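Local coordinates for protein putative acyl-CoA dehydrogenase (Burkholderia xenovorans, PDB 5JSC) that is of unknown function but belongs to the acyl-CoA dehydrogenase family of flavoproteins and binds flavin-adenine dinucleotide, at residues Arg31-Gly36 with Ala67-Tyr72; Leu316-Ala321 with Trp340-Gly345. All coordinates share one frame; numbering follows the deposited sequence. Where two conformers were deposited one is given.

Both contacts lie within one acyl-CoA dehydrogenase chain: interaction 1 sets a helix against a loop in the family's N-terminal domain, interaction 2 a helix against a helix in its C-terminal domain. Their centres are 21 Å apart and their nearest atoms about 8 Å, so they do not touch. Helix 88-101 relates them, packing against L33 and Y72 of interaction 1 and against V318 and Y319 of interaction 2. F26 also meets both, touching R31 and the ring of Y319. Of the two, interaction 2 lies on the helices nearer in sequence to flavin-binding residues: helix 298-325 follows L294 and F297, and Q355 and L356 close helix 332-356.

Interaction 1: Arg31-Gly36 with Ala67-Tyr72; sequences RELAAG and AGWLKY
L33 reaches from helix 28-44 to the rings of W69 and Y72, in the helical N-terminal domain of the acyl-CoA dehydrogenase fold. The two aromatic residues sit in the loop that leaves helix 53-66, just past G68, whose positive phi (92°) belongs to the Schellman motif ending that helix. The tight, buried part of the contact centres on L33. Its CG stands anti to the backbone N (chi1 173°), and this sends the branched end out to the loop. There CD1 settles over one face of the Y72 ring in a CH-pi contact, 3.7 Å from the ring centroid and 19° off the ring normal. L33 and Y72 approach from opposite directions, whereas L33 and W69 slide past each other, with L33 CG 4.0 Å from W69 CZ3. No hydrogen bond crosses between the segments, and the contact rests on van der Waals packing and the CH-pi approach. Helix 88-101 backs this side, A90 touching both L33 and Y72, L93 touching L33 and L94 touching W69. H82 also stacks on the Y72 ring, while W40, one turn further along helix 28-44 from G36, meets the W69 indole edge-to-face. The side nearer solvent begins one helical turn after L33, at partly exposed G36, although the indole is still close there. With no side chain on G36, the six-membered ring of the indole comes up obliquely against bare backbone. At this outer end W69 CZ2 lies 3.6 Å from the carbonyl carbon of G36 and 3.7 Å from G36 O.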
loop_
_atom_site.group_PDB
_atom_site.type_symbol
_atom_site.label_atom_id
_atom_site.label_comp_id
_atom_site.label_asym_id
_atom_site.label_seq_id
_atom_site.Cartn_x
_atom_site.Cartn_y
_atom_site.Cartn_z
ATOM N N ARG C 31 12.818 -21.250 25.320
ATOM C CA ARG C 31 13.402 -22.063 24.262
ATOM C C ARG C 31 13.067 -23.533 24.458
ATOM O O ARG C 31 12.753 -24.240 23.493
ATOM C CB ARG C 31 14.914 -21.850 24.214
ATOM C CG ARG C 31 15.307 -20.468 23.720
ATOM C CD ARG C 31 16.817 -20.319 23.596
ATOM N NE ARG C 31 17.442 -19.862 24.833
ATOM C CZ ARG C 31 17.489 -18.588 25.217
ATOM N NH1 ARG C 31 16.936 -17.642 24.467
ATOM N NH2 ARG C 31 18.084 -18.260 26.355
ATOM N N GLU C 32 13.111 -24.009 25.700
ATOM C CA GLU C 32 12.738 -25.396 25.946
ATOM C C GLU C 32 11.254 -25.620 25.681
ATOM O O GLU C 32 10.869 -26.651 25.117
ATOM C CB GLU C 32 13.122 -25.781 27.371
ATOM C CG GLU C 32 14.622 -25.894 27.511
ATOM C CD GLU C 32 15.089 -25.853 28.940
ATOM O OE1 GLU C 32 14.234 -25.831 29.851
ATOM O OE2 GLU C 32 16.319 -25.835 29.145
ATOM N N LEU C 33 10.410 -24.657 26.060
ATOM C CA LEU C 33 8.982 -24.791 25.802
ATOM C C LEU C 33 8.705 -24.825 24.306
ATOM O O LEU C 33 7.888 -25.628 23.834
ATOM C CB LEU C 33 8.217 -23.638 26.462
ATOM C CG LEU C 33 6.721 -23.535 26.137
ATOM C CD1 LEU C 33 5.928 -23.089 27.359
ATOM C CD2 LEU C 33 6.444 -22.568 24.964
ATOM N N ALA C 34 9.383 -23.957 23.547
ATOM C CA ALA C 34 9.195 -23.937 22.100
ATOM C C ALA C 34 9.537 -25.282 21.483
ATOM O O ALA C 34 8.834 -25.761 20.586
ATOM C CB ALA C 34 10.048 -22.835 21.474
ATOM N N ALA C 35 10.623 -25.906 21.942
ATOM C CA ALA C 35 10.976 -27.220 21.417
ATOM C C ALA C 35 9.947 -28.262 21.828
ATOM O O ALA C 35 9.588 -29.143 21.032
ATOM C CB ALA C 35 12.373 -27.619 21.891
ATOM N N GLY C 36 9.452 -28.169 23.064
ATOM C CA GLY C 36 8.495 -29.149 23.543
ATOM C C GLY C 36 7.171 -29.087 22.809
ATOM O O GLY C 36 6.617 -30.124 22.429
ATOM N N ALA C 67 -1.044 -33.260 28.335
ATOM C CA ALA C 67 0.362 -32.994 28.067
ATOM C C ALA C 67 0.907 -31.800 28.842
ATOM O O ALA C 67 2.113 -31.536 28.765
ATOM C CB ALA C 67 0.578 -32.775 26.569
ATOM N N GLY C 68 0.062 -31.082 29.582
ATOM C CA GLY C 68 0.502 -29.967 30.389
ATOM C C GLY C 68 0.460 -28.612 29.714
ATOM O O GLY C 68 0.826 -27.611 30.347
ATOM N N TRP C 69 0.003 -28.531 28.465
ATOM C CA TRP C 69 0.130 -27.271 27.743
ATOM C C TRP C 69 -0.935 -26.248 28.115
ATOM O O TRP C 69 -0.739 -25.058 27.846
ATOM C CB TRP C 69 0.114 -27.527 26.232
ATOM C CG TRP C 69 1.287 -28.369 25.807
ATOM C CD1 TRP C 69 1.245 -29.583 25.184
ATOM C CD2 TRP C 69 2.680 -28.069 26.006
ATOM N NE1 TRP C 69 2.522 -30.052 24.977
ATOM C CE2 TRP C 69 3.419 -29.146 25.474
ATOM C CE3 TRP C 69 3.371 -26.996 26.584
ATOM C CZ2 TRP C 69 4.816 -29.181 25.497
ATOM C CZ3 TRP C 69 4.761 -27.031 26.604
ATOM C CH2 TRP C 69 5.466 -28.121 26.069
ATOM N N LEU C 70 -2.041 -26.667 28.736
ATOM C CA LEU C 70 -3.075 -25.718 29.134
ATOM C C LEU C 70 -2.773 -25.025 30.458
ATOM O O LEU C 70 -3.482 -24.081 30.825
ATOM C CB LEU C 70 -4.431 -26.427 29.219
ATOM C CG LEU C 70 -4.868 -27.139 27.931
ATOM C CD1 LEU C 70 -6.240 -27.779 28.123
ATOM C CD2 LEU C 70 -4.881 -26.192 26.718
ATOM N N LYS C 71 -1.733 -25.452 31.171
ATOM C CA LYS C 71 -1.388 -24.811 32.433
ATOM C C LYS C 71 -0.882 -23.389 32.240
ATOM O O LYS C 71 -0.970 -22.580 33.169
ATOM C CB LYS C 71 -0.326 -25.633 33.164
ATOM C CG LYS C 71 -0.763 -27.068 33.469
ATOM C CD LYS C 71 0.316 -27.862 34.216
ATOM C CE LYS C 71 0.742 -27.200 35.519
ATOM N NZ LYS C 71 1.741 -28.031 36.256
ATOM N N TYR C 72 -0.351 -23.063 31.060
ATOM C CA TYR C 72 0.264 -21.752 30.865
ATOM C C TYR C 72 -0.760 -20.634 30.747
ATOM O O TYR C 72 -0.420 -19.477 31.005
ATOM C CB TYR C 72 1.173 -21.778 29.630
ATOM C CG TYR C 72 2.384 -22.631 29.885
ATOM C CD1 TYR C 72 3.498 -22.097 30.525
ATOM C CD2 TYR C 72 2.403 -23.980 29.536
ATOM C CE1 TYR C 72 4.610 -22.871 30.789
ATOM C CE2 TYR C 72 3.514 -24.769 29.813
ATOM C CZ TYR C 72 4.610 -24.201 30.434
ATOM O OH TYR C 72 5.715 -24.968 30.706
#

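Interaction 2: Leu316-Ala321 with Trp340-Gly345; sequences LLVYRA and WHASEG. With SO4 (sulfate ion), chain P.
L317 and H341 cross at about a right angle where helix 298-325 packs on helix 332-356 in the helical C-terminal domain of this acyl-CoA dehydrogenase. L317 presents one methyl, CD1, to a face of the imidazole. This CH-pi contact puts CD1 3.8 Å from the ring centroid, 25° off the normal, and its shift toward the rim brings CD1 to 3.5 Å from H341 CG. The ring takes this place because CG of H341 stands anti to the backbone N (chi1 -173°), which turns the imidazole so that one face meets CD1 of L317. H341 was modelled in two conformers, and the geometry given is that of one. One residue further along each helix, V318 CG2 faces A342 CB at a looser 4.4 Å. A266 of helix 250-286 touches both of these side chains, tying a third helix into the packing, while C92 of helix 88-101 also lies against V318. Another copy of the protein completes the surroundings: L309 of the second subunit packs on L317, so L317 meets both H341 of its own chain and the second subunit. While its face receives the methyl, the imidazole meets polar partners through both nitrogens. ND1 is hydrogen-bonded to S314 OG, one turn before L317 on the same helix, and this bond probably helps to hold the ring's rotation in this conformer. H341 NE2 donates a weak hydrogen bond to O2 of a sulfate ion, 3.3 Å with an N-H...O angle of 155°. The sulfate, probably from the crystallisation liquor, is also hydrogen-bonded to T310, S313 and H341 of the second subunit. Two imidazoles thus share one anion across the interface, and its negative charge would probably stabilise a protonated form of H341.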
loop_
_atom_site.group_PDB
_atom_site.type_symbol
_atom_site.label_atom_id
_atom_site.label_comp_id
_atom_site.label_asym_id
_atom_site.label_seq_id
_atom_site.Cartn_x
_atom_site.Cartn_y
_atom_site.Cartn_z
ATOM N N LEU C 316 8.678 -9.454 16.348
ATOM C CA LEU C 316 9.250 -8.498 17.290
ATOM C C LEU C 316 8.159 -7.771 18.067
ATOM O O LEU C 316 8.273 -7.595 19.288
ATOM C CB LEU C 316 10.153 -7.510 16.550
ATOM C CG LEU C 316 11.501 -8.126 16.118
ATOM C CD1 LEU C 316 12.159 -7.323 14.981
ATOM C CD2 LEU C 316 12.450 -8.238 17.325
ATOM N N LEU C 317 7.080 -7.356 17.384
ATOM C CA LEU C 317 5.978 -6.699 18.089
ATOM C C LEU C 317 5.269 -7.645 19.054
ATOM O O LEU C 317 4.895 -7.233 20.163
ATOM C CB LEU C 317 4.984 -6.120 17.088
ATOM C CG LEU C 317 5.477 -4.912 16.300
ATOM C CD1 LEU C 317 4.529 -4.679 15.128
ATOM C CD2 LEU C 317 5.524 -3.680 17.178
ATOM N N VAL C 318 5.055 -8.905 18.648
ATOM C CA VAL C 318 4.418 -9.884 19.529
ATOM C C VAL C 318 5.219 -10.042 20.809
ATOM O O VAL C 318 4.683 -9.931 21.920
ATOM C CB VAL C 318 4.266 -11.241 18.816
ATOM C CG1 VAL C 318 3.886 -12.336 19.820
ATOM C CG2 VAL C 318 3.236 -11.150 17.706
ATOM N N TYR C 319 6.517 -10.308 20.675
ATOM C CA TYR C 319 7.287 -10.659 21.859
ATOM C C TYR C 319 7.787 -9.438 22.615
ATOM O O TYR C 319 8.049 -9.552 23.814
ATOM C CB TYR C 319 8.393 -11.651 21.465
ATOM C CG TYR C 319 7.700 -12.946 21.093
ATOM C CD1 TYR C 319 7.122 -13.745 22.080
ATOM C CD2 TYR C 319 7.529 -13.330 19.761
ATOM C CE1 TYR C 319 6.427 -14.906 21.756
ATOM C CE2 TYR C 319 6.831 -14.486 19.433
ATOM C CZ TYR C 319 6.279 -15.274 20.437
ATOM O OH TYR C 319 5.575 -16.417 20.140
ATOM N N ARG C 320 7.828 -8.255 21.990
ATOM C CA ARG C 320 7.969 -7.035 22.780
ATOM C C ARG C 320 6.785 -6.880 23.722
ATOM O O ARG C 320 6.958 -6.631 24.918
ATOM C CB ARG C 320 8.098 -5.806 21.867
ATOM C CG ARG C 320 8.312 -4.470 22.604
ATOM C CD ARG C 320 7.005 -3.814 23.087
ATOM N NE ARG C 320 6.134 -3.434 21.972
ATOM C CZ ARG C 320 6.152 -2.238 21.389
ATOM N NH1 ARG C 320 6.977 -1.293 21.815
ATOM N NH2 ARG C 320 5.337 -1.984 20.372
ATOM N N ALA C 321 5.567 -7.027 23.193
ATOM C CA ALA C 321 4.381 -6.897 24.036
ATOM C C ALA C 321 4.335 -7.979 25.107
ATOM O O ALA C 321 4.007 -7.698 26.268
ATOM C CB ALA C 321 3.111 -6.940 23.183
ATOM N N TRP C 340 -2.960 -5.952 15.728
ATOM C CA TRP C 340 -3.183 -5.274 14.455
ATOM C C TRP C 340 -2.151 -5.689 13.414
ATOM O O TRP C 340 -2.497 -6.191 12.333
ATOM C CB TRP C 340 -3.148 -3.766 14.728
ATOM C CG TRP C 340 -2.998 -2.813 13.573
ATOM C CD1 TRP C 340 -3.174 -3.056 12.239
ATOM C CD2 TRP C 340 -2.650 -1.434 13.688
ATOM N NE1 TRP C 340 -2.943 -1.899 11.517
ATOM C CE2 TRP C 340 -2.624 -0.893 12.394
ATOM C CE3 TRP C 340 -2.354 -0.598 14.777
ATOM C CZ2 TRP C 340 -2.295 0.436 12.154
ATOM C CZ3 TRP C 340 -2.027 0.722 14.531
ATOM C CH2 TRP C 340 -2.011 1.229 13.231
ATOM N N HIS C 341 -0.868 -5.486 13.713
ATOM C CA HIS C 341 0.177 -5.698 12.711
ATOM C C HIS C 341 0.283 -7.165 12.314
ATOM O O HIS C 341 0.419 -7.500 11.127
ATOM C CB HIS C 341 1.514 -5.200 13.264
ATOM C CG HIS C 341 2.635 -5.218 12.274
ATOM N ND1 HIS C 341 3.279 -6.377 11.891
ATOM C CD2 HIS C 341 3.253 -4.207 11.621
ATOM C CE1 HIS C 341 4.225 -6.078 11.018
ATOM N NE2 HIS C 341 4.234 -4.768 10.841
ATOM N N ALA C 342 0.258 -8.060 13.297
ATOM C CA ALA C 342 0.478 -9.464 12.961
ATOM C C ALA C 342 -0.698 -10.044 12.184
ATOM O O ALA C 342 -0.502 -10.872 11.292
ATOM C CB ALA C 342 0.754 -10.272 14.231
ATOM N N SER C 343 -1.932 -9.639 12.505
ATOM C CA SER C 343 -3.073 -10.201 11.782
ATOM C C SER C 343 -3.163 -9.626 10.375
ATOM O O SER C 343 -3.380 -10.371 9.407
ATOM C CB SER C 343 -4.376 -9.957 12.552
ATOM O OG SER C 343 -4.637 -8.571 12.719
ATOM N N GLU C 344 -2.981 -8.307 10.236
ATOM C CA GLU C 344 -2.992 -7.713 8.901
ATOM C C GLU C 344 -1.812 -8.200 8.082
ATOM O O GLU C 344 -1.948 -8.472 6.881
ATOM C CB GLU C 344 -2.972 -6.188 8.985
ATOM C CG GLU C 344 -4.241 -5.565 9.560
ATOM C CD GLU C 344 -5.441 -5.695 8.637
ATOM O OE1 GLU C 344 -6.570 -5.834 9.153
ATOM O OE2 GLU C 344 -5.264 -5.651 7.394
ATOM N N GLY C 345 -0.648 -8.322 8.722
ATOM C CA GLY C 345 0.528 -8.796 8.017
ATOM C C GLY C 345 0.405 -10.247 7.597
ATOM O O GLY C 345 0.782 -10.611 6.479
HETATM S S SO4 P . 6.125 -4.678 7.433
HETATM O O1 SO4 P . 7.151 -5.360 8.225
HETATM O O2 SO4 P . 5.678 -3.484 8.148
HETATM O O3 SO4 P . 4.980 -5.578 7.232
HETATM O O4 SO4 P . 6.722 -4.274 6.158
#